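PDB 3K4I: uncharacterized protein from Pseudomonas syringae pv. tomato, which is of unknown function but belongs to the aldolase/RraA family and has an alpha-beta fold with a mixed beta-sheet. Local coordinates for residues Val60-Val65 against Ser89-Arg94. Sequence-based numbering, arbitrary orientation.
Sequences VQYQPV and SSNSGR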
loop_
_atom_site.group_PDB
_atom_site.type_symbol
_atom_site.label_atom_id
_atom_site.label_comp_id
_atom_site.label_asym_id
_atom_site.label_seq_id
_atom_site.Cartn_x
_atom_site.Cartn_y
_atom_site.Cartn_z
ATOM N N VAL C 60 -1.966 -22.617 -8.951
ATOM C CA VAL C 60 -3.131 -22.395 -9.814
ATOM C C VAL C 60 -2.633 -21.506 -10.943
ATOM O O VAL C 60 -2.061 -20.440 -10.677
ATOM C CB VAL C 60 -4.228 -21.623 -9.039
ATOM C CG1 VAL C 60 -5.474 -21.460 -9.915
ATOM C CG2 VAL C 60 -4.559 -22.341 -7.711
ATOM N N GLN C 61 -2.843 -21.934 -12.192
ATOM C CA GLN C 61 -2.442 -21.167 -13.378
ATOM C C GLN C 61 -3.669 -20.783 -14.210
ATOM O O GLN C 61 -4.471 -21.660 -14.562
ATOM C CB GLN C 61 -1.481 -21.997 -14.235
ATOM C CG GLN C 61 -1.092 -21.302 -15.566
ATOM C CD GLN C 61 -0.250 -20.078 -15.291
ATOM O OE1 GLN C 61 -0.638 -18.923 -15.624
ATOM N NE2 GLN C 61 0.872 -20.288 -14.636
ATOM N N TYR C 62 -3.796 -19.489 -14.527
ATOM C CA TYR C 62 -4.901 -18.940 -15.345
ATOM C C TYR C 62 -4.397 -18.703 -16.770
ATOM O O TYR C 62 -3.194 -18.801 -17.035
ATOM C CB TYR C 62 -5.447 -17.618 -14.764
ATOM C CG TYR C 62 -6.239 -17.852 -13.495
ATOM C CD1 TYR C 62 -7.630 -17.990 -13.524
ATOM C CD2 TYR C 62 -5.586 -17.938 -12.284
ATOM C CE1 TYR C 62 -8.360 -18.244 -12.360
ATOM C CE2 TYR C 62 -6.298 -18.180 -11.106
ATOM C CZ TYR C 62 -7.689 -18.335 -11.173
ATOM O OH TYR C 62 -8.373 -18.557 -10.003
ATOM N N GLN C 63 -5.339 -18.475 -17.677
ATOM C CA GLN C 63 -5.037 -18.248 -19.101
ATOM C C GLN C 63 -6.141 -17.384 -19.698
ATOM O O GLN C 63 -7.187 -17.191 -19.082
ATOM C CB GLN C 63 -4.931 -19.581 -19.848
ATOM C CG GLN C 63 -6.289 -20.315 -19.978
ATOM C CD GLN C 63 -6.213 -21.704 -20.591
ATOM O OE1 GLN C 63 -7.128 -22.498 -20.404
ATOM N NE2 GLN C 63 -5.155 -21.992 -21.347
ATOM N N PRO C 64 -5.932 -16.889 -20.919
ATOM C CA PRO C 64 -7.034 -16.144 -21.521
ATOM C C PRO C 64 -8.324 -16.953 -21.651
ATOM O O PRO C 64 -8.290 -18.180 -21.848
ATOM C CB PRO C 64 -6.486 -15.768 -22.921
ATOM C CG PRO C 64 -4.993 -15.710 -22.698
ATOM C CD PRO C 64 -4.706 -16.845 -21.736
ATOM N N VAL C 65 -9.454 -16.242 -21.598
ATOM C CA VAL C 65 -10.739 -16.837 -21.874
ATOM C C VAL C 65 -10.764 -17.489 -23.250
ATOM O O VAL C 65 -10.323 -16.920 -24.259
ATOM C CB VAL C 65 -11.881 -15.815 -21.799
ATOM C CG1 VAL C 65 -13.208 -16.469 -22.212
ATOM C CG2 VAL C 65 -11.979 -15.239 -20.382
ATOM N N SER C 89 -1.421 -18.398 -6.851
ATOM C CA SER C 89 -2.228 -18.228 -8.048
ATOM C C SER C 89 -1.545 -17.286 -8.985
ATOM O O SER C 89 -1.134 -16.186 -8.576
ATOM C CB SER C 89 -3.613 -17.671 -7.704
ATOM O OG SER C 89 -4.395 -18.666 -7.075
ATOM N N SER C 90 -1.437 -17.702 -10.228
ATOM C CA SER C 90 -0.752 -16.863 -11.236
ATOM C C SER C 90 -1.690 -16.497 -12.372
ATOM O O SER C 90 -2.221 -17.364 -13.060
ATOM C CB SER C 90 0.558 -17.524 -11.698
ATOM O OG SER C 90 1.290 -16.643 -12.550
ATOM N N ASN C 91 -1.865 -15.188 -12.554
ATOM C CA ASN C 91 -2.784 -14.648 -13.549
ATOM C C ASN C 91 -2.077 -13.562 -14.370
ATOM O O ASN C 91 -2.650 -12.475 -14.662
ATOM C CB ASN C 91 -4.049 -14.118 -12.860
ATOM C CG ASN C 91 -5.125 -13.686 -13.849
ATOM O OD1 ASN C 91 -5.264 -14.274 -14.937
ATOM N ND2 ASN C 91 -5.875 -12.640 -13.492
ATOM N N SER C 92 -0.817 -13.853 -14.720
ATOM C CA SER C 92 -0.020 -12.979 -15.591
ATOM C C SER C 92 0.132 -11.555 -15.045
ATOM O O SER C 92 0.201 -10.565 -15.826
ATOM C CB SER C 92 -0.654 -12.936 -16.976
ATOM O OG SER C 92 -0.703 -14.221 -17.549
ATOM N N GLY C 93 0.107 -11.425 -13.722
ATOM C CA GLY C 93 0.225 -10.123 -13.073
ATOM C C GLY C 93 -0.872 -9.143 -13.406
ATOM O O GLY C 93 -0.682 -7.944 -13.246
ATOM N N ARG C 94 -2.007 -9.643 -13.886
ATOM C CA ARG C 94 -3.113 -8.787 -14.324
ATOM C C ARG C 94 -3.771 -7.991 -13.199
ATOM O O ARG C 94 -3.963 -8.489 -12.078
ATOM C CB ARG C 94 -4.165 -9.563 -15.127
ATOM C CG ARG C 94 -3.636 -10.052 -16.495
ATOM C CD ARG C 94 -4.619 -10.945 -17.244
ATOM N NE ARG C 94 -5.879 -10.277 -17.532
ATOM C CZ ARG C 94 -6.916 -10.863 -18.126
ATOM N NH1 ARG C 94 -6.850 -12.138 -18.512
ATOM N NH2 ARG C 94 -8.023 -10.166 -18.357
HETATM O O HOH W 1 -7.198 -18.303 -7.422
HETATM O O HOH W 2 -2.756 -15.755 -16.897
#
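Two neighbouring parallel strands, 53-63 and 85-90, lie side by side within the mixed sheet and meet here near their C-terminal ends: V60 is bridged to S89 and Q61 to S90, and Y62 comes next to N91. S90 is held through both sides of its backbone: its N donates to V60 O at 2.8 Å, and its O accepts from Y62 N at 3.0 Å. S89 CA adds a C-H...O contact to the same V60 O. V60 and S89 share one face of the sheet, where S89 OG sits 3.6 Å from V60 CB; Q61 and S90 lie on the other, beside L158. S90 OG is hydrogen-bonded to D119 OD2 on the next parallel strand, 115-119. The parallel run 53-63, 85-90, 115-119 is part of the alpha-beta fold of this aldolase/RraA family member. With CG opposite the carbonyl carbon (chi1 -72°), the Y62 ring lies alongside S89 and S90 and presents its edge to them, S90 O being 3.5 Å from CD2 and near the ring plane. One water, also in that plane, joins Y62 OH to S89 OG, 2.8 Å from each. Next along the chain, N91 OD1 approaches Y62 CB to 3.4 Å and is also hydrogen-bonded to T149 OG1; amide and ring planes are turned 61° apart. From N91 the chain reverses in a type I' turn closed by R94 N to N91 O, and R94 pairs with D96 in a salt bridge.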